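Local coordinates for protein dihydrodipicolinate synthase (Rhodopseudomonas palustris, PDB 3DZ1) that probably catalyses the formation of 4-hydroxy-tetrahydrodipicolinate, a step of lysine biosynthesis, as a TIM-barrel lyase of the DapA family, at residues A[10-15]-A[216-221]; A[44-49]-A[75-80]; A[165-170]-A[195-200]. All blocks are in the same frame, centred on the assembly; numbering follows the deposited sequence.

The chain starts almost at once on strand 11-15, which waits some 200 residues for its partner: interaction 1 pairs it with strand 215-218 and closes the eight-stranded barrel. Interactions 2 and 3 are nested inside that long loop, one after the other, without crossing. Interaction 2 closes the unit strand 45-48, helix 60-73, strand 78-82; further along, interaction 3 closes strand 165-170, helix 176-188, strand 195-198. Each flanks the seam: strand 45-48 pairs with strand 11-15, and strand 195-198 with strand 215-218. Inside the barrel, Met217 of interaction 1 packs against Thr47 of interaction 2 and Met167 of interaction 3.

Interaction 1. Residues A[10-15]-A[216-221]; sequences AGTFAI and AMTGYC
Ile15 N bonds to Thr218 O at 2.7 Å from an odd direction: it sits 49° out of the carbonyl plane, away from the lone pairs, although its N-H points almost straight at the oxygen (171°). Just past this bond the 216-221 segment leaves the sheet at Gly219, and Ile15 fills the corner. With CG1 anti to its carbonyl carbon (chi1 -58°), it lays CD1 3.5 Å from Met217 O and CG1 3.7 Å from Met217 CG. This is the seam of the TIM barrel, where the first strand meets the eighth in parallel. Ala216 N bonds to Gly11 O, Phe13 N to Ala216 O at 2.7 Å, and Thr218 N to Phe13 O. Phe13 and Met217 share the inner face, with Phe13 CB 4.0 Å from CG of the selenomethionine, a predicted pyruvate-binding residue whose side chain also packs on Met167 and Lys169. On the outer face Thr12 CG2 meets Thr218 CG2 at 3.9 Å, the two side chains crossing obliquely beneath Val227, Val230 and Leu226 of helix 223-234. Thr218 OG1, anti to its own backbone N, accepts from Tyr220 N at 2.8 Å, an ST turn that bends the chain off the strand.

Interaction 2. Residues A[44-49]-A[75-80]; sequences EGVTVL and KSMQVI
Gly45 passes Gln78 so closely that its CA lies 3.1 Å from Gln78 O, and a side chain on that face would run into the carbonyl. The two strands are neighbours in the TIM barrel, joined by helix 60-73 in a beta-alpha-beta unit. Val46 N bonds to Gln78 O, Ile80 N to Val46 O and Val48 N to Ile80 O, while Gln78 N reaches Glu44 O only weakly.

On the outer face of the barrel the side chains form a row of bumps under the helices. The selenomethionine Met77 starts with CB over the Glu44 carbonyl, 3.6 Å from Glu44 O. Its chain then bends at the selenium (chi3 -70°) to bring CE within 3.7 Å of Val46 CG2, below Thr35 and Ala39 of helix 28-40. The hollow between Val46 O and Val48 CG2 takes Val79 CG1, which lies 4.1 Å from Val48 CG2, the side chains of Val48 and Val79 crossing at about a right angle. Phe70 and Ile71 of helix 60-73 press on this pair.

On the inner face Thr47 leans across Ile80, its OG1 3.9 Å from Ile80 CB. That hydroxyl is buried without any hydrogen-bond partner in the model; its surroundings are the aliphatic Ile80 and the side chain of Met217, the predicted pyruvate-binding residue. Phe13 of strand 11-15, on the far side of strand 45-48, touches Ile80 and Gln78. Toward the N-terminal ends of the strands, Glu44 and Gln78 run side by side with their flat ends turned 65° apart; Glu44 OE2 is taken by Ala10 N.

At this end a water bridges the segments, donating to Glu44 O at 2.8 Å and more weakly to Ser76 O at 3.4 Å.

Interaction 3. Residues A[165-170]-A[195-200]; sequences CVMLKH and SILCGN
Two neighbouring strands of the TIM barrel, the sixth and seventh, meet here to close the beta-alpha-beta unit that runs through helix 176-188. They are parallel and joined by five backbone bonds: Ser195 N to Val166 O, Leu168 N to Ser195 O, Leu197 N to Leu168 O, His170 N to Leu197 O and Gly199 N to His170 O.

Met167, a selenomethionine, does most of the work inside the barrel. Met167 CG stands anti to its backbone N (chi1 178°), which lays it 3.4 Å from Ser195 O. A bend at the selenium (chi3 -75°) then swings Met167 CE between the two residues opposite, 3.5 Å from Ser195 OG and 3.5 Å from Leu197 CD1. Leu197 lies slantwise against the selenomethionine, CG and CD1 beside its selenium, and also touches Met217. Cutting Leu197 back to an alanine here would probably leave a gap beside the Met167 selenium and let its methyl end turn more freely. Ser195 OG is itself bonded to Ala9 O.

On the outer face His170 CB rests 3.8 Å from Ile196 CG2, and Cys198 SG approaches the His170 ring from a direction 67° off the ring normal, 3.8 Å from His170 CD2. Lys178 and Ile179 of helix 176-188 touch the His170 side chain.

Lys169 stretches fully out along the inner face past Gly199, with Lys169 CE 4.4 Å from Gly199 CA. A side chain on that glycine would be squeezed against the lysine. Lys169 NZ forms a salt bridge with Glu171, whose carboxylate also takes Asn200 N, so one acidic group probably helps to fix both the lysine tip and the loop that follows the seventh strand.

Interaction 1. Residues A[10-15]-A[216-221]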
loop_
_atom_site.group_PDB
_atom_site.type_symbol
_atom_site.label_atom_id
_atom_site.label_comp_id
_atom_site.label_asym_id
_atom_site.label_seq_id
_atom_site.Cartn_x
_atom_site.Cartn_y
_atom_site.Cartn_z
ATOM N N ALA A 10 14.119 31.539 3.909
ATOM C CA ALA A 10 15.205 30.736 4.454
ATOM C C ALA A 10 15.167 30.744 5.976
ATOM O O ALA A 10 14.260 31.311 6.580
ATOM C CB ALA A 10 16.546 31.279 3.965
ATOM N N GLY A 11 16.160 30.113 6.594
ATOM C CA GLY A 11 16.202 30.087 8.041
ATOM C C GLY A 11 15.434 28.935 8.653
ATOM O O GLY A 11 15.410 27.832 8.115
ATOM N N THR A 12 14.793 29.192 9.783
ATOM C CA THR A 12 14.046 28.149 10.463
ATOM C C THR A 12 12.562 28.467 10.587
ATOM O O THR A 12 12.186 29.506 11.126
ATOM C CB THR A 12 14.629 27.905 11.877
ATOM O OG1 THR A 12 16.026 27.590 11.773
ATOM C CG2 THR A 12 13.903 26.758 12.570
ATOM N N PHE A 13 11.722 27.576 10.067
ATOM C CA PHE A 13 10.275 27.726 10.167
ATOM C C PHE A 13 9.799 26.668 11.152
ATOM O O PHE A 13 10.023 25.479 10.946
ATOM C CB PHE A 13 9.590 27.495 8.815
ATOM C CG PHE A 13 9.526 28.720 7.948
ATOM C CD1 PHE A 13 10.690 29.335 7.497
ATOM C CD2 PHE A 13 8.296 29.257 7.576
ATOM C CE1 PHE A 13 10.634 30.469 6.686
ATOM C CE2 PHE A 13 8.224 30.394 6.763
ATOM C CZ PHE A 13 9.396 31.000 6.318
ATOM N N ALA A 14 9.141 27.088 12.224
ATOM C CA ALA A 14 8.665 26.131 13.212
ATOM C C ALA A 14 7.296 25.562 12.837
ATOM O O ALA A 14 6.403 26.298 12.443
ATOM C CB ALA A 14 8.596 26.799 14.584
ATOM N N ILE A 15 7.141 24.246 12.940
ATOM C CA ILE A 15 5.853 23.623 12.651
ATOM C C ILE A 15 5.137 23.585 13.993
ATOM O O ILE A 15 5.533 22.859 14.906
ATOM C CB ILE A 15 6.003 22.191 12.117
ATOM C CG1 ILE A 15 6.871 22.196 10.853
ATOM C CG2 ILE A 15 4.618 21.617 11.801
ATOM C CD1 ILE A 15 7.150 20.818 10.284
ATOM N N ALA A 216 15.328 24.982 7.598
ATOM C CA ALA A 216 14.500 23.901 8.106
ATOM C C ALA A 216 13.074 24.309 8.448
ATOM O O ALA A 216 12.818 25.439 8.868
ATOM C CB ALA A 216 15.155 23.309 9.353
HETATM N N MSE A 217 12.149 23.381 8.238
HETATM C CA MSE A 217 10.757 23.580 8.617
HETATM C C MSE A 217 10.646 22.414 9.581
HETATM O O MSE A 217 10.437 21.267 9.173
HETATM C CB MSE A 217 9.795 23.403 7.447
HETATM C CG MSE A 217 8.377 23.800 7.844
HETATM SE SE MSE A 217 7.079 23.674 6.428
HETATM C CE MSE A 217 7.680 25.162 5.368
ATOM N N THR A 218 10.803 22.724 10.863
ATOM C CA THR A 218 10.842 21.713 11.906
ATOM C C THR A 218 9.791 21.729 13.007
ATOM O O THR A 218 9.390 22.783 13.492
ATOM C CB THR A 218 12.222 21.761 12.598
ATOM O OG1 THR A 218 12.248 20.838 13.690
ATOM C CG2 THR A 218 12.499 23.165 13.124
ATOM N N GLY A 219 9.376 20.528 13.402
ATOM C CA GLY A 219 8.421 20.366 14.480
ATOM C C GLY A 219 9.183 19.961 15.738
ATOM O O GLY A 219 8.586 19.689 16.779
ATOM N N TYR A 220 10.512 19.922 15.637
ATOM C CA TYR A 220 11.375 19.553 16.762
ATOM C C TYR A 220 11.138 20.477 17.960
ATOM O O TYR A 220 11.023 21.697 17.795
ATOM C CB TYR A 220 12.843 19.618 16.324
ATOM C CG TYR A 220 13.837 19.191 17.382
ATOM C CD1 TYR A 220 13.696 17.975 18.055
ATOM C CD2 TYR A 220 14.931 19.996 17.697
ATOM C CE1 TYR A 220 14.623 17.574 19.019
ATOM C CE2 TYR A 220 15.862 19.605 18.655
ATOM C CZ TYR A 220 15.703 18.395 19.312
ATOM O OH TYR A 220 16.630 18.014 20.257
ATOM N N CYS A 221 11.075 19.893 19.158
ATOM C CA CYS A 221 10.818 20.656 20.381
ATOM C C CYS A 221 11.881 21.676 20.786
ATOM O O CYS A 221 11.718 22.383 21.781
ATOM C CB CYS A 221 10.522 19.705 21.555
ATOM S SG CYS A 221 11.774 18.455 21.890
#

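Interaction 2. Residues A[44-49]-A[75-80]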
loop_
_atom_site.group_PDB
_atom_site.type_symbol
_atom_site.label_atom_id
_atom_site.label_comp_id
_atom_site.label_asym_id
_atom_site.label_seq_id
_atom_site.Cartn_x
_atom_site.Cartn_y
_atom_site.Cartn_z
ATOM N N GLU A 44 12.031 32.317 11.399
ATOM C CA GLU A 44 11.609 33.210 10.328
ATOM C C GLU A 44 10.134 33.019 9.999
ATOM O O GLU A 44 9.494 33.896 9.412
ATOM C CB GLU A 44 12.447 32.967 9.065
ATOM C CG GLU A 44 11.996 33.795 7.866
ATOM C CD GLU A 44 13.065 33.932 6.794
ATOM O OE1 GLU A 44 14.196 34.356 7.141
ATOM O OE2 GLU A 44 12.779 33.628 5.607
ATOM N N GLY A 45 9.590 31.871 10.379
ATOM C CA GLY A 45 8.195 31.615 10.088
ATOM C C GLY A 45 7.604 30.491 10.903
ATOM O O GLY A 45 8.298 29.838 11.688
ATOM N N VAL A 46 6.309 30.270 10.709
ATOM C CA VAL A 46 5.595 29.228 11.426
ATOM C C VAL A 46 4.618 28.555 10.472
ATOM O O VAL A 46 3.950 29.226 9.686
ATOM C CB VAL A 46 4.798 29.822 12.622
ATOM C CG1 VAL A 46 4.187 28.701 13.461
ATOM C CG2 VAL A 46 5.711 30.693 13.481
ATOM N N THR A 47 4.551 27.229 10.530
ATOM C CA THR A 47 3.622 26.478 9.693
ATOM C C THR A 47 2.557 25.945 10.642
ATOM O O THR A 47 2.878 25.391 11.696
ATOM C CB THR A 47 4.346 25.334 8.962
ATOM O OG1 THR A 47 5.340 25.896 8.093
ATOM C CG2 THR A 47 3.360 24.517 8.120
ATOM N N VAL A 48 1.289 26.131 10.285
ATOM C CA VAL A 48 0.201 25.700 11.151
ATOM C C VAL A 48 -0.785 24.731 10.506
ATOM O O VAL A 48 -0.829 24.588 9.283
ATOM C CB VAL A 48 -0.591 26.917 11.686
ATOM C CG1 VAL A 48 0.334 27.831 12.463
ATOM C CG2 VAL A 48 -1.229 27.676 10.539
ATOM N N LEU A 49 -1.576 24.082 11.356
ATOM C CA LEU A 49 -2.574 23.108 10.932
ATOM C C LEU A 49 -1.909 21.881 10.324
ATOM O O LEU A 49 -0.809 21.506 10.728
ATOM C CB LEU A 49 -3.567 23.741 9.948
ATOM C CG LEU A 49 -4.390 24.885 10.560
ATOM C CD1 LEU A 49 -5.415 25.388 9.560
ATOM C CD2 LEU A 49 -5.085 24.390 11.821
ATOM N N LYS A 75 3.087 38.699 13.897
ATOM C CA LYS A 75 3.195 39.911 13.094
ATOM C C LYS A 75 4.529 40.086 12.357
ATOM O O LYS A 75 4.563 40.652 11.263
ATOM C CB LYS A 75 2.935 41.133 13.981
ATOM C CG LYS A 75 1.608 41.079 14.728
ATOM C CD LYS A 75 1.427 42.284 15.642
ATOM C CE LYS A 75 2.551 42.384 16.671
ATOM N NZ LYS A 75 2.391 43.556 17.582
ATOM N N SER A 76 5.619 39.599 12.946
ATOM C CA SER A 76 6.943 39.737 12.338
ATOM C C SER A 76 7.451 38.490 11.616
ATOM O O SER A 76 8.608 38.445 11.193
ATOM C CB SER A 76 7.967 40.136 13.405
ATOM O OG SER A 76 8.124 39.097 14.359
HETATM N N MSE A 77 6.595 37.481 11.477
HETATM C CA MSE A 77 6.989 36.245 10.809
HETATM C C MSE A 77 5.993 35.839 9.728
HETATM O O MSE A 77 4.829 36.233 9.758
HETATM C CB MSE A 77 7.098 35.104 11.823
HETATM C CG MSE A 77 8.125 35.319 12.911
HETATM SE SE MSE A 77 8.185 33.799 14.101
HETATM C CE MSE A 77 6.463 34.024 14.961
ATOM N N GLN A 78 6.461 35.040 8.778
ATOM C CA GLN A 78 5.606 34.565 7.703
ATOM C C GLN A 78 4.940 33.275 8.177
ATOM O O GLN A 78 5.619 32.343 8.605
ATOM C CB GLN A 78 6.447 34.304 6.449
ATOM C CG GLN A 78 7.213 35.530 5.958
ATOM C CD GLN A 78 8.066 35.247 4.734
ATOM O OE1 GLN A 78 8.970 34.400 4.765
ATOM N NE2 GLN A 78 7.791 35.965 3.644
ATOM N N VAL A 79 3.612 33.226 8.120
ATOM C CA VAL A 79 2.883 32.036 8.551
ATOM C C VAL A 79 2.327 31.261 7.364
ATOM O O VAL A 79 1.634 31.812 6.508
ATOM C CB VAL A 79 1.724 32.400 9.512
ATOM C CG1 VAL A 79 0.874 31.174 9.807
ATOM C CG2 VAL A 79 2.292 32.949 10.806
ATOM N N ILE A 80 2.640 29.971 7.326
ATOM C CA ILE A 80 2.195 29.091 6.254
ATOM C C ILE A 80 1.100 28.175 6.785
ATOM O O ILE A 80 1.273 27.517 7.806
ATOM C CB ILE A 80 3.371 28.243 5.744
ATOM C CG1 ILE A 80 4.455 29.166 5.187
ATOM C CG2 ILE A 80 2.899 27.270 4.674
ATOM C CD1 ILE A 80 5.781 28.484 4.984
HETATM O O HOH W 1 10.059 36.563 8.700
#

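Interaction 3. Residues A[165-170]-A[195-200]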
loop_
_atom_site.group_PDB
_atom_site.type_symbol
_atom_site.label_atom_id
_atom_site.label_comp_id
_atom_site.label_asym_id
_atom_site.label_seq_id
_atom_site.Cartn_x
_atom_site.Cartn_y
_atom_site.Cartn_z
ATOM N N CYS A 165 4.335 28.427 -7.053
ATOM C CA CYS A 165 4.919 27.485 -6.100
ATOM C C CYS A 165 6.284 28.100 -5.799
ATOM O O CYS A 165 7.139 28.187 -6.679
ATOM C CB CYS A 165 5.108 26.093 -6.695
ATOM S SG CYS A 165 5.868 24.954 -5.490
ATOM N N VAL A 166 6.486 28.534 -4.561
ATOM C CA VAL A 166 7.735 29.188 -4.186
ATOM C C VAL A 166 8.650 28.366 -3.292
ATOM O O VAL A 166 9.796 28.747 -3.059
ATOM C CB VAL A 166 7.456 30.526 -3.456
ATOM C CG1 VAL A 166 6.698 31.481 -4.375
ATOM C CG2 VAL A 166 6.649 30.268 -2.184
HETATM N N MSE A 167 8.161 27.237 -2.799
HETATM C CA MSE A 167 8.975 26.449 -1.890
HETATM C C MSE A 167 8.679 24.962 -1.910
HETATM O O MSE A 167 7.562 24.531 -2.208
HETATM C CB MSE A 167 8.767 26.970 -0.462
HETATM C CG MSE A 167 9.514 26.213 0.636
HETATM SE SE MSE A 167 8.843 26.703 2.406
HETATM C CE MSE A 167 9.666 28.461 2.539
ATOM N N LEU A 168 9.706 24.184 -1.591
ATOM C CA LEU A 168 9.580 22.747 -1.486
ATOM C C LEU A 168 9.886 22.415 -0.035
ATOM O O LEU A 168 10.908 22.863 0.500
ATOM C CB LEU A 168 10.603 22.025 -2.372
ATOM C CG LEU A 168 10.794 20.531 -2.052
ATOM C CD1 LEU A 168 9.564 19.745 -2.491
ATOM C CD2 LEU A 168 12.037 19.993 -2.759
ATOM N N LYS A 169 8.991 21.679 0.620
ATOM C CA LYS A 169 9.269 21.246 1.979
ATOM C C LYS A 169 9.849 19.873 1.707
ATOM O O LYS A 169 9.117 18.920 1.432
ATOM C CB LYS A 169 8.015 21.091 2.836
ATOM C CG LYS A 169 8.380 20.708 4.268
ATOM C CD LYS A 169 7.204 20.195 5.077
ATOM C CE LYS A 169 7.667 19.806 6.476
ATOM N NZ LYS A 169 6.601 19.149 7.268
ATOM N N HIS A 170 11.169 19.801 1.753
ATOM C CA HIS A 170 11.918 18.582 1.478
ATOM C C HIS A 170 11.942 17.581 2.627
ATOM O O HIS A 170 12.586 17.810 3.653
ATOM C CB HIS A 170 13.348 18.970 1.087
ATOM C CG HIS A 170 14.257 17.804 0.852
ATOM N ND1 HIS A 170 14.279 17.099 -0.333
ATOM C CD2 HIS A 170 15.180 17.219 1.652
ATOM C CE1 HIS A 170 15.173 16.130 -0.252
ATOM N NE2 HIS A 170 15.733 16.182 0.942
ATOM N N SER A 195 12.698 27.972 -2.793
ATOM C CA SER A 195 13.175 27.797 -1.432
ATOM C C SER A 195 13.053 26.324 -1.077
ATOM O O SER A 195 12.079 25.658 -1.450
ATOM C CB SER A 195 12.341 28.636 -0.453
ATOM O OG SER A 195 12.733 28.400 0.897
ATOM N N ILE A 196 14.061 25.806 -0.389
ATOM C CA ILE A 196 14.029 24.418 0.032
ATOM C C ILE A 196 14.249 24.355 1.538
ATOM O O ILE A 196 15.343 24.627 2.029
ATOM C CB ILE A 196 15.111 23.568 -0.682
ATOM C CG1 ILE A 196 14.848 23.540 -2.194
ATOM C CG2 ILE A 196 15.096 22.142 -0.124
ATOM C CD1 ILE A 196 15.850 22.682 -2.993
ATOM N N LEU A 197 13.187 24.033 2.270
ATOM C CA LEU A 197 13.272 23.903 3.720
ATOM C C LEU A 197 13.068 22.423 3.984
ATOM O O LEU A 197 12.170 21.797 3.414
ATOM C CB LEU A 197 12.193 24.730 4.417
ATOM C CG LEU A 197 12.273 26.247 4.223
ATOM C CD1 LEU A 197 11.335 26.911 5.212
ATOM C CD2 LEU A 197 13.707 26.741 4.446
ATOM N N CYS A 198 13.898 21.866 4.853
ATOM C CA CYS A 198 13.846 20.442 5.127
ATOM C C CYS A 198 13.074 19.992 6.346
ATOM O O CYS A 198 12.989 20.697 7.357
ATOM C CB CYS A 198 15.271 19.903 5.178
ATOM S SG CYS A 198 16.162 20.263 3.646
ATOM N N GLY A 199 12.517 18.789 6.229
ATOM C CA GLY A 199 11.739 18.215 7.305
ATOM C C GLY A 199 12.187 16.824 7.711
ATOM O O GLY A 199 13.360 16.597 8.009
ATOM N N ASN A 200 11.244 15.888 7.704
ATOM C CA ASN A 200 11.502 14.512 8.121
ATOM C C ASN A 200 12.140 14.514 9.506
ATOM O O ASN A 200 13.148 13.846 9.741
ATOM C CB ASN A 200 12.408 13.776 7.123
ATOM C CG ASN A 200 12.508 12.286 7.427
ATOM O OD1 ASN A 200 11.559 11.689 7.924
ATOM N ND2 ASN A 200 13.647 11.681 7.117
#